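Local atomic coordinates of beta-mannosidase (PDB entry 4CVU), a protein that hydrolyses beta-mannosidic linkages as a fungal glycoside hydrolase of family 2, probably releasing mannose from the ends of mannose-containing chains. Residues Ile235-Gln240 and Ala250-Asn255; Gly347-Leu352 and Ser529-Tyr534; Pro310-Pro315 and Glu376-Glu381. All blocks are in the same frame, centred on the assembly; numbering follows the deposited sequence.

The three contacts lie on one side of the chain's centre, where the immunoglobulin-like domain of a family 2 enzyme meets its catalytic barrel. Interaction 1 belongs to the edge of the domain's sheet; interactions 2 and 3 join the connecting chain and a loop of that domain to the barrel, their centres about 10 Å apart. Interaction 1 packs on interaction 2 where Ile235 CG2 comes 3.5 Å from Phe348 CD2, and on interaction 3 where Trp252 CD1 lies 3.5 Å from Pro310 CG. Strands 351-354 and 374-377 are sheet neighbours, so interactions 2 and 3 share backbone pairing. Asn255 carries an N-linked sugar and Glu381 binds a cadmium ion.

Interaction 1 of 3, residues Ile235-Gln240 and Ala250-Asn255; sequences IFRKGQ and APWVVN. With NAG (2-acetamido-2-deoxy-beta-D-glucopyranose), chain E.
The guanidinium of Arg237 lies over one face of the Trp252 indole, its plane 33° from the ring's, with NE 3.3 Å from CZ2. A bend at chi2 (-81°) folds the arginine chain over the tryptophan and sets CD above the six-membered ring in a CH-pi contact. From there NH1 donates to Ala250 O at 2.7 Å, the acceptor lying in the guanidinium plane. With an alanine in place of Arg237, Ala250 O would probably lose this donor and the indole the guanidinium packed on it. Beneath these side chains, strands 235-237 and 252-255 form an antiparallel pair at an edge of the beta-sandwich of the immunoglobulin-like domain. Phe236 and Val253 are the hydrogen-bonded pair, Phe236 N reaching Val253 O at 3.1 Å and Val253 N reaching Phe236 O at 2.9 Å. Their side chains share a face of the sheet, where Val253 CB sits over the phenyl ring, 4.0 Å from its centroid. A type II turn from Arg237 to Gln240 leads the first strand away, and Gln240 OE1 accepts the Arg237 backbone N-H at 2.9 Å. Asn255 CB meets the Phe236 ring at its edge, and Asn255 ND2 carries the N-linked sugar through NAG C1, bonded at 1.4 Å.

Interaction 2 of 3, residues Gly347-Leu352 and Ser529-Tyr534; sequences GFRTIL and SHSISY
Ile351 CG2 and Ile532 CD1 meet at 4.2 Å, the closest apolar approach between Gly347-Leu352 and Ser529-Tyr534. The Ile532 chain turns at chi2 (-56°), which brings CD1 back toward Ile351 although its CB bond points away. Beside this pair, Leu352 CD1 rests 3.8 Å from Ser533 OG. The two backbones are joined by water rather than by direct hydrogen bonds. One water takes the N-H of Ser533 at 2.7 Å and can donate to Ile351 O, also at 2.7 Å. A second accepts from Ile351 N at 2.7 Å and can donate to Ser531 O at 2.9 Å; both waters have further acceptors nearby that may compete for their protons. One shell further out, Ser529 OG receives weak bonds from the backbone N-H groups of Ser531 and Ile532 in the loop after helix 506-528, while Ser531 OG is hydrogen-bonded to Asp234 OD1. Ser533 pairs through its backbone with Trp484 of the barrel, and Leu352 pairs with Glu376. The contact thus sets the chain leaving the immunoglobulin-like domain against a loop between a helix and a strand of the catalytic barrel. Ile351 O and Ser531 O stand 3.4 Å apart as two acceptors, each within hydrogen-bonding distance of a different water, and the waters probably soften the repulsion between these buried carbonyls.

Interaction 3 of 3, residues Pro310-Pro315 and Glu376-Glu381; sequences PKLWWP and EINGHE. With CD (cadmium ion), chain U.
Ile377 opens the contact by reaching toward Pro315 tip to tip, its CG1 3.6 Å from Pro315 CD. CG1 is anti to the backbone N and the chain bends at chi2 (75°), laying Ile377 CD1 against the edge of the Trp313 ring, 4.0 Å from Trp313 CZ3. Its CG2 packs against Trp314 CE3. Asn378 comes next, second residue of the type I' turn from Ile377 to His380. Its ND2 sits over one face of the Trp314 indole, 3.5 Å from CZ3, with amide and ring planes 83° apart. The same nitrogen donates to Trp313 O at 3.1 Å, tilted 30° from the carbonyl plane, and Leu312 CD1 slides past the amide from the opposite direction. Asn378 OD1 accepts from Thr350 N, so both ends of the amide are held and its rotation is probably fixed. Gly379 carries the turn onward with a positive phi. His380 then brings CE1 to 3.8 Å from Trp314 CH2 near the indole plane, and Trp762 stacks on its ring. Beyond the contact, Glu381 holds a cadmium ion through OE2 at 2.2 Å and OE1 at 2.7 Å, with three waters completing the ligands seen. The hairpin of strands 374-377 and 380-389 thus receives the tryptophan-rich loop between strands 298-305 and 324-332, with strand 351-354 pairing along 374-377 and Leu442 of strand 442-446 touching both Trp313 and Pro315.

Interaction 1 of 3, residues Ile235-Gln240 and Ala250-Asn255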
loop_
_atom_site.group_PDB
_atom_site.type_symbol
_atom_site.label_atom_id
_atom_site.label_comp_id
_atom_site.label_asym_id
_atom_site.label_seq_id
_atom_site.Cartn_x
_atom_site.Cartn_y
_atom_site.Cartn_z
ATOM N N ILE A 235 7.565 -12.005 -48.971
ATOM C CA ILE A 235 8.378 -13.088 -49.468
ATOM C C ILE A 235 7.521 -14.343 -49.466
ATOM O O ILE A 235 7.034 -14.779 -48.410
ATOM C CB ILE A 235 9.625 -13.299 -48.628
ATOM C CG1 ILE A 235 10.476 -12.023 -48.654
ATOM C CG2 ILE A 235 10.409 -14.451 -49.197
ATOM C CD1 ILE A 235 11.683 -12.075 -47.761
ATOM N N PHE A 236 7.298 -14.883 -50.653
ATOM C CA PHE A 236 6.431 -16.047 -50.836
ATOM C C PHE A 236 7.010 -16.970 -51.917
ATOM O O PHE A 236 7.961 -16.603 -52.603
ATOM C CB PHE A 236 5.007 -15.616 -51.203
ATOM C CG PHE A 236 4.929 -14.685 -52.374
ATOM C CD1 PHE A 236 5.237 -13.330 -52.239
ATOM C CD2 PHE A 236 4.551 -15.160 -53.620
ATOM C CE1 PHE A 236 5.165 -12.483 -53.310
ATOM C CE2 PHE A 236 4.488 -14.315 -54.709
ATOM C CZ PHE A 236 4.806 -12.975 -54.555
ATOM N N ARG A 237 6.446 -18.170 -52.031
ATOM C CA ARG A 237 6.828 -19.090 -53.092
ATOM C C ARG A 237 6.078 -18.686 -54.343
ATOM O O ARG A 237 4.918 -18.250 -54.291
ATOM C CB ARG A 237 6.482 -20.540 -52.715
ATOM C CG ARG A 237 7.271 -21.121 -51.534
ATOM C CD ARG A 237 8.647 -21.595 -51.952
ATOM N NE ARG A 237 9.416 -22.183 -50.858
ATOM C CZ ARG A 237 10.584 -22.816 -50.998
ATOM N NH1 ARG A 237 11.131 -22.971 -52.202
ATOM N NH2 ARG A 237 11.214 -23.315 -49.939
ATOM N N LYS A 238 6.725 -18.845 -55.484
ATOM C CA LYS A 238 6.088 -18.469 -56.720
ATOM C C LYS A 238 4.791 -19.281 -56.902
ATOM O O LYS A 238 4.754 -20.486 -56.668
ATOM C CB LYS A 238 7.044 -18.676 -57.887
ATOM C CG LYS A 238 6.607 -17.951 -59.138
ATOM C CD LYS A 238 7.779 -17.606 -60.047
ATOM C CE LYS A 238 7.282 -16.850 -61.277
ATOM N NZ LYS A 238 6.474 -15.648 -60.870
ATOM N N GLY A 239 3.722 -18.602 -57.289
ATOM C CA GLY A 239 2.401 -19.231 -57.444
ATOM C C GLY A 239 1.574 -19.326 -56.153
ATOM O O GLY A 239 0.454 -19.814 -56.179
ATOM N N GLN A 240 2.138 -18.888 -55.029
ATOM C CA GLN A 240 1.479 -19.039 -53.714
ATOM C C GLN A 240 0.289 -18.109 -53.585
ATOM O O GLN A 240 0.364 -16.929 -53.929
ATOM C CB GLN A 240 2.474 -18.794 -52.560
ATOM C CG GLN A 240 1.886 -18.873 -51.141
ATOM C CD GLN A 240 2.945 -18.779 -50.046
ATOM O OE1 GLN A 240 4.148 -18.620 -50.300
ATOM N NE2 GLN A 240 2.489 -18.907 -48.783
ATOM N N ALA A 250 9.491 -24.452 -55.476
ATOM C CA ALA A 250 9.431 -23.300 -56.346
ATOM C C ALA A 250 10.353 -22.174 -55.911
ATOM O O ALA A 250 10.766 -22.121 -54.760
ATOM C CB ALA A 250 7.997 -22.796 -56.440
ATOM N N PRO A 251 10.691 -21.273 -56.845
ATOM C CA PRO A 251 11.531 -20.122 -56.474
ATOM C C PRO A 251 10.849 -19.111 -55.531
ATOM O O PRO A 251 9.619 -19.015 -55.491
ATOM C CB PRO A 251 11.871 -19.466 -57.828
ATOM C CG PRO A 251 10.887 -20.011 -58.806
ATOM C CD PRO A 251 10.438 -21.345 -58.295
ATOM N N TRP A 252 11.661 -18.371 -54.790
ATOM C CA TRP A 252 11.144 -17.323 -53.895
ATOM C C TRP A 252 10.884 -16.056 -54.698
ATOM O O TRP A 252 11.666 -15.721 -55.575
ATOM C CB TRP A 252 12.142 -17.031 -52.773
ATOM C CG TRP A 252 12.230 -18.116 -51.763
ATOM C CD1 TRP A 252 13.231 -19.033 -51.623
ATOM C CD2 TRP A 252 11.280 -18.398 -50.737
ATOM N NE1 TRP A 252 12.959 -19.876 -50.564
ATOM C CE2 TRP A 252 11.760 -19.512 -50.014
ATOM C CE3 TRP A 252 10.059 -17.824 -50.362
ATOM C CZ2 TRP A 252 11.067 -20.053 -48.933
ATOM C CZ3 TRP A 252 9.373 -18.369 -49.291
ATOM C CH2 TRP A 252 9.872 -19.469 -48.590
ATOM N N VAL A 253 9.769 -15.381 -54.438
ATOM C CA VAL A 253 9.552 -14.050 -54.971
ATOM C C VAL A 253 9.624 -13.093 -53.794
ATOM O O VAL A 253 8.956 -13.316 -52.772
ATOM C CB VAL A 253 8.193 -13.897 -55.668
ATOM C CG1 VAL A 253 8.043 -12.484 -56.237
ATOM C CG2 VAL A 253 8.021 -14.932 -56.769
ATOM N N VAL A 254 10.479 -12.083 -53.912
ATOM C CA VAL A 254 10.570 -10.989 -52.963
ATOM C C VAL A 254 9.900 -9.762 -53.569
ATOM O O VAL A 254 10.374 -9.229 -54.553
ATOM C CB VAL A 254 12.028 -10.657 -52.653
ATOM C CG1 VAL A 254 12.133 -9.485 -51.675
ATOM C CG2 VAL A 254 12.749 -11.891 -52.109
ATOM N N ASN A 255 8.780 -9.335 -52.992
ATOM C CA ASN A 255 8.052 -8.174 -53.448
ATOM C C ASN A 255 8.194 -7.031 -52.447
ATOM O O ASN A 255 8.006 -7.237 -51.262
ATOM C CB ASN A 255 6.578 -8.542 -53.614
ATOM C CG ASN A 255 5.781 -7.491 -54.365
ATOM O OD1 ASN A 255 6.329 -6.651 -55.081
ATOM N ND2 ASN A 255 4.464 -7.547 -54.201
HETATM C C1 NAG E . 3.508 -6.633 -54.790
HETATM C C2 NAG E . 2.614 -7.264 -55.855
HETATM C C3 NAG E . 1.647 -6.226 -56.385
HETATM C C4 NAG E . 0.823 -5.634 -55.225
HETATM C C5 NAG E . 1.773 -5.140 -54.135
HETATM C C6 NAG E . 1.104 -4.678 -52.844
HETATM C C7 NAG E . 3.607 -9.113 -57.115
HETATM C C8 NAG E . 4.524 -9.521 -58.234
HETATM N N2 NAG E . 3.459 -7.812 -56.910
HETATM O O3 NAG E . 0.803 -6.860 -57.314
HETATM O O4 NAG E . 0.048 -4.545 -55.682
HETATM O O5 NAG E . 2.676 -6.149 -53.763
HETATM O O6 NAG E . 2.108 -4.081 -52.038
HETATM O O7 NAG E . 3.037 -9.978 -56.456
#

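Interaction 2 of 3, residues Gly347-Leu352 and Ser529-Tyr534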
loop_
_atom_site.group_PDB
_atom_site.type_symbol
_atom_site.label_atom_id
_atom_site.label_comp_id
_atom_site.label_asym_id
_atom_site.label_seq_id
_atom_site.Cartn_x
_atom_site.Cartn_y
_atom_site.Cartn_z
ATOM N N GLY A 347 12.512 -13.064 -43.163
ATOM C CA GLY A 347 12.815 -14.493 -43.217
ATOM C C GLY A 347 12.211 -15.140 -44.452
ATOM O O GLY A 347 11.206 -14.653 -45.003
ATOM N N PHE A 348 12.837 -16.223 -44.895
ATOM C CA PHE A 348 12.325 -17.042 -45.966
ATOM C C PHE A 348 11.671 -18.253 -45.360
ATOM O O PHE A 348 12.347 -19.141 -44.859
ATOM C CB PHE A 348 13.452 -17.458 -46.930
ATOM C CG PHE A 348 13.967 -16.331 -47.757
ATOM C CD1 PHE A 348 14.939 -15.479 -47.260
ATOM C CD2 PHE A 348 13.472 -16.113 -49.044
ATOM C CE1 PHE A 348 15.414 -14.430 -48.040
ATOM C CE2 PHE A 348 13.930 -15.069 -49.816
ATOM C CZ PHE A 348 14.903 -14.228 -49.316
ATOM N N ARG A 349 10.340 -18.238 -45.363
ATOM C CA ARG A 349 9.549 -19.388 -44.957
ATOM C C ARG A 349 8.117 -19.262 -45.413
ATOM O O ARG A 349 7.657 -18.182 -45.763
ATOM C CB ARG A 349 9.590 -19.617 -43.426
ATOM C CG ARG A 349 9.426 -18.377 -42.559
ATOM C CD ARG A 349 7.979 -18.006 -42.298
ATOM N NE ARG A 349 7.487 -17.108 -43.325
ATOM C CZ ARG A 349 6.546 -16.190 -43.135
ATOM N NH1 ARG A 349 5.997 -16.022 -41.946
ATOM N NH2 ARG A 349 6.170 -15.429 -44.154
ATOM N N THR A 350 7.436 -20.394 -45.439
ATOM C CA THR A 350 6.013 -20.428 -45.713
ATOM C C THR A 350 5.320 -20.801 -44.424
ATOM O O THR A 350 5.792 -21.688 -43.693
ATOM C CB THR A 350 5.633 -21.440 -46.818
ATOM O OG1 THR A 350 5.932 -22.762 -46.393
ATOM C CG2 THR A 350 6.361 -21.103 -48.136
ATOM N N ILE A 351 4.241 -20.099 -44.114
ATOM C CA ILE A 351 3.372 -20.473 -43.017
ATOM C C ILE A 351 1.935 -20.495 -43.481
ATOM O O ILE A 351 1.408 -19.485 -43.925
ATOM C CB ILE A 351 3.573 -19.571 -41.775
ATOM C CG1 ILE A 351 2.712 -20.068 -40.579
ATOM C CG2 ILE A 351 3.293 -18.105 -42.093
ATOM C CD1 ILE A 351 3.172 -21.359 -39.983
ATOM N N LEU A 352 1.334 -21.684 -43.422
ATOM C CA LEU A 352 -0.026 -21.915 -43.838
ATOM C C LEU A 352 -0.936 -22.110 -42.633
ATOM O O LEU A 352 -0.591 -22.889 -41.719
ATOM C CB LEU A 352 -0.077 -23.207 -44.655
ATOM C CG LEU A 352 -1.478 -23.658 -45.118
ATOM C CD1 LEU A 352 -2.042 -22.691 -46.139
ATOM C CD2 LEU A 352 -1.383 -25.054 -45.708
ATOM N N SER A 529 -0.619 -9.101 -49.399
ATOM C CA SER A 529 0.118 -10.287 -48.945
ATOM C C SER A 529 -0.314 -11.536 -49.703
ATOM O O SER A 529 -1.515 -11.808 -49.793
ATOM C CB SER A 529 -0.133 -10.521 -47.426
ATOM O OG SER A 529 0.729 -11.527 -46.925
ATOM N N HIS A 530 0.656 -12.282 -50.241
ATOM C CA HIS A 530 0.407 -13.616 -50.841
ATOM C C HIS A 530 0.744 -14.744 -49.839
ATOM O O HIS A 530 0.390 -15.896 -50.070
ATOM C CB HIS A 530 1.243 -13.837 -52.129
ATOM C CG HIS A 530 0.913 -12.899 -53.251
ATOM N ND1 HIS A 530 -0.249 -12.994 -53.988
ATOM C CD2 HIS A 530 1.605 -11.856 -53.773
ATOM C CE1 HIS A 530 -0.267 -12.036 -54.902
ATOM N NE2 HIS A 530 0.848 -11.335 -54.794
ATOM N N SER A 531 1.414 -14.376 -48.739
ATOM C CA SER A 531 2.049 -15.326 -47.844
ATOM C C SER A 531 1.233 -15.658 -46.566
ATOM O O SER A 531 1.389 -16.736 -45.990
ATOM C CB SER A 531 3.436 -14.792 -47.458
ATOM O OG SER A 531 3.355 -13.544 -46.814
ATOM N N ILE A 532 0.356 -14.748 -46.147
ATOM C CA ILE A 532 -0.318 -14.890 -44.852
ATOM C C ILE A 532 -1.782 -15.284 -45.011
ATOM O O ILE A 532 -2.556 -14.536 -45.606
ATOM C CB ILE A 532 -0.250 -13.601 -44.046
ATOM C CG1 ILE A 532 1.220 -13.195 -43.814
ATOM C CG2 ILE A 532 -0.991 -13.784 -42.718
ATOM C CD1 ILE A 532 2.083 -14.245 -43.157
ATOM N N SER A 533 -2.146 -16.440 -44.446
ATOM C CA SER A 533 -3.526 -16.956 -44.518
ATOM C C SER A 533 -4.487 -16.205 -43.582
ATOM O O SER A 533 -4.063 -15.467 -42.691
ATOM C CB SER A 533 -3.567 -18.435 -44.153
ATOM O OG SER A 533 -2.710 -19.190 -44.950
ATOM N N TYR A 534 -5.781 -16.438 -43.767
ATOM C CA TYR A 534 -6.788 -15.613 -43.155
ATOM C C TYR A 534 -7.951 -16.423 -42.704
ATOM O O TYR A 534 -8.286 -17.470 -43.281
ATOM C CB TYR A 534 -7.303 -14.535 -44.134
ATOM C CG TYR A 534 -8.322 -13.566 -43.544
ATOM C CD1 TYR A 534 -7.929 -12.563 -42.666
ATOM C CD2 TYR A 534 -9.670 -13.644 -43.888
ATOM C CE1 TYR A 534 -8.843 -11.683 -42.116
ATOM C CE2 TYR A 534 -10.605 -12.752 -43.360
ATOM C CZ TYR A 534 -10.185 -11.774 -42.467
ATOM O OH TYR A 534 -11.085 -10.895 -41.918
HETATM O O HOH W 1 -0.712 -18.133 -42.854
HETATM O O HOH W 2 3.794 -18.334 -46.118
#

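Interaction 3 of 3, residues Pro310-Pro315 and Glu376-Glu381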
loop_
_atom_site.group_PDB
_atom_site.type_symbol
_atom_site.label_atom_id
_atom_site.label_comp_id
_atom_site.label_asym_id
_atom_site.label_seq_id
_atom_site.Cartn_x
_atom_site.Cartn_y
_atom_site.Cartn_z
ATOM N N PRO A 310 18.263 -19.166 -50.507
ATOM C CA PRO A 310 18.044 -18.717 -49.118
ATOM C C PRO A 310 17.851 -19.856 -48.122
ATOM O O PRO A 310 17.139 -20.805 -48.416
ATOM C CB PRO A 310 16.761 -17.881 -49.210
ATOM C CG PRO A 310 16.339 -17.895 -50.643
ATOM C CD PRO A 310 17.048 -19.028 -51.317
ATOM N N LYS A 311 18.498 -19.739 -46.960
ATOM C CA LYS A 311 18.290 -20.649 -45.844
ATOM C C LYS A 311 16.975 -20.341 -45.104
ATOM O O LYS A 311 16.636 -19.178 -44.914
ATOM C CB LYS A 311 19.463 -20.549 -44.884
ATOM C CG LYS A 311 20.761 -21.096 -45.461
ATOM C CD LYS A 311 21.900 -20.904 -44.488
ATOM C CE LYS A 311 23.218 -21.341 -45.094
ATOM N NZ LYS A 311 24.020 -22.099 -44.090
ATOM N N LEU A 312 16.242 -21.389 -44.722
ATOM C CA LEU A 312 14.881 -21.250 -44.201
ATOM C C LEU A 312 14.799 -20.831 -42.716
ATOM O O LEU A 312 15.621 -21.208 -41.900
ATOM C CB LEU A 312 14.062 -22.528 -44.438
ATOM C CG LEU A 312 13.905 -22.997 -45.887
ATOM C CD1 LEU A 312 12.867 -24.103 -46.008
ATOM C CD2 LEU A 312 13.520 -21.856 -46.798
ATOM N N TRP A 313 13.805 -20.019 -42.414
ATOM C CA TRP A 313 13.431 -19.703 -41.040
ATOM C C TRP A 313 12.523 -20.806 -40.512
ATOM O O TRP A 313 11.607 -21.260 -41.212
ATOM C CB TRP A 313 12.720 -18.354 -41.004
ATOM C CG TRP A 313 12.317 -17.829 -39.625
ATOM C CD1 TRP A 313 13.010 -16.930 -38.857
ATOM C CD2 TRP A 313 11.104 -18.126 -38.895
ATOM N NE1 TRP A 313 12.312 -16.667 -37.681
ATOM C CE2 TRP A 313 11.140 -17.378 -37.692
ATOM C CE3 TRP A 313 10.005 -18.965 -39.130
ATOM C CZ2 TRP A 313 10.129 -17.453 -36.736
ATOM C CZ3 TRP A 313 8.973 -19.008 -38.164
ATOM C CH2 TRP A 313 9.060 -18.270 -36.997
ATOM N N TRP A 314 12.800 -21.223 -39.286
ATOM C CA TRP A 314 11.948 -22.161 -38.556
ATOM C C TRP A 314 11.614 -21.597 -37.162
ATOM O O TRP A 314 12.384 -20.817 -36.591
ATOM C CB TRP A 314 12.673 -23.506 -38.378
ATOM C CG TRP A 314 13.094 -24.150 -39.665
ATOM C CD1 TRP A 314 14.292 -23.987 -40.291
ATOM C CD2 TRP A 314 12.342 -25.076 -40.468
ATOM N NE1 TRP A 314 14.340 -24.742 -41.424
ATOM C CE2 TRP A 314 13.159 -25.421 -41.568
ATOM C CE3 TRP A 314 11.071 -25.646 -40.369
ATOM C CZ2 TRP A 314 12.745 -26.303 -42.557
ATOM C CZ3 TRP A 314 10.654 -26.532 -41.356
ATOM C CH2 TRP A 314 11.497 -26.853 -42.440
ATOM N N PRO A 315 10.487 -22.017 -36.603
ATOM C CA PRO A 315 10.219 -21.749 -35.174
ATOM C C PRO A 315 11.250 -22.403 -34.224
ATOM O O PRO A 315 12.070 -23.228 -34.642
ATOM C CB PRO A 315 8.826 -22.365 -34.961
ATOM C CG PRO A 315 8.185 -22.350 -36.325
ATOM C CD PRO A 315 9.307 -22.585 -37.281
ATOM N N GLU A 376 1.010 -25.234 -40.856
ATOM C CA GLU A 376 2.154 -25.908 -41.493
ATOM C C GLU A 376 3.320 -24.939 -41.702
ATOM O O GLU A 376 3.117 -23.830 -42.184
ATOM C CB GLU A 376 1.755 -26.474 -42.840
ATOM C CG GLU A 376 0.647 -27.508 -42.760
ATOM C CD GLU A 376 0.243 -28.060 -44.102
ATOM O OE1 GLU A 376 0.909 -27.754 -45.125
ATOM O OE2 GLU A 376 -0.770 -28.793 -44.143
ATOM N N ILE A 377 4.529 -25.354 -41.350
ATOM C CA ILE A 377 5.704 -24.498 -41.522
ATOM C C ILE A 377 6.610 -25.110 -42.572
ATOM O O ILE A 377 7.060 -26.218 -42.432
ATOM C CB ILE A 377 6.457 -24.224 -40.207
ATOM C CG1 ILE A 377 7.640 -23.258 -40.368
ATOM C CG2 ILE A 377 6.984 -25.496 -39.585
ATOM C CD1 ILE A 377 7.312 -21.811 -40.547
ATOM N N ASN A 378 6.824 -24.364 -43.650
ATOM C CA ASN A 378 7.609 -24.834 -44.771
ATOM C C ASN A 378 7.091 -26.211 -45.221
ATOM O O ASN A 378 7.847 -27.076 -45.482
ATOM C CB ASN A 378 9.075 -24.911 -44.417
ATOM C CG ASN A 378 9.666 -23.560 -44.120
ATOM O OD1 ASN A 378 9.360 -22.602 -44.794
ATOM N ND2 ASN A 378 10.519 -23.483 -43.092
ATOM N N GLY A 379 5.798 -26.388 -45.264
ATOM C CA GLY A 379 5.213 -27.621 -45.737
ATOM C C GLY A 379 5.017 -28.710 -44.708
ATOM O O GLY A 379 4.337 -29.665 -44.975
ATOM N N HIS A 380 5.556 -28.543 -43.509
ATOM C CA HIS A 380 5.408 -29.558 -42.445
ATOM C C HIS A 380 4.348 -29.155 -41.429
ATOM O O HIS A 380 4.387 -28.052 -40.890
ATOM C CB HIS A 380 6.719 -29.793 -41.699
ATOM C CG HIS A 380 7.877 -30.119 -42.596
ATOM N ND1 HIS A 380 8.560 -29.155 -43.314
ATOM C CD2 HIS A 380 8.480 -31.295 -42.882
ATOM C CE1 HIS A 380 9.541 -29.727 -43.993
ATOM N NE2 HIS A 380 9.505 -31.025 -43.760
ATOM N N GLU A 381 3.389 -30.049 -41.204
ATOM C CA GLU A 381 2.516 -29.990 -40.028
ATOM C C GLU A 381 3.323 -29.950 -38.743
ATOM O O GLU A 381 4.357 -30.620 -38.628
ATOM C CB GLU A 381 1.647 -31.248 -39.983
ATOM C CG GLU A 381 0.511 -31.180 -40.933
ATOM C CD GLU A 381 -0.312 -32.458 -40.988
ATOM O OE1 GLU A 381 -0.292 -33.298 -40.088
ATOM O OE2 GLU A 381 -1.025 -32.594 -41.961
HETATM CD CD CD U . -2.278 -34.388 -41.586
HETATM O O HOH W 3 -1.912 -36.670 -40.849
HETATM O O HOH W 4 -4.149 -33.284 -40.315
HETATM O O HOH W 5 -2.970 -34.673 -44.062
#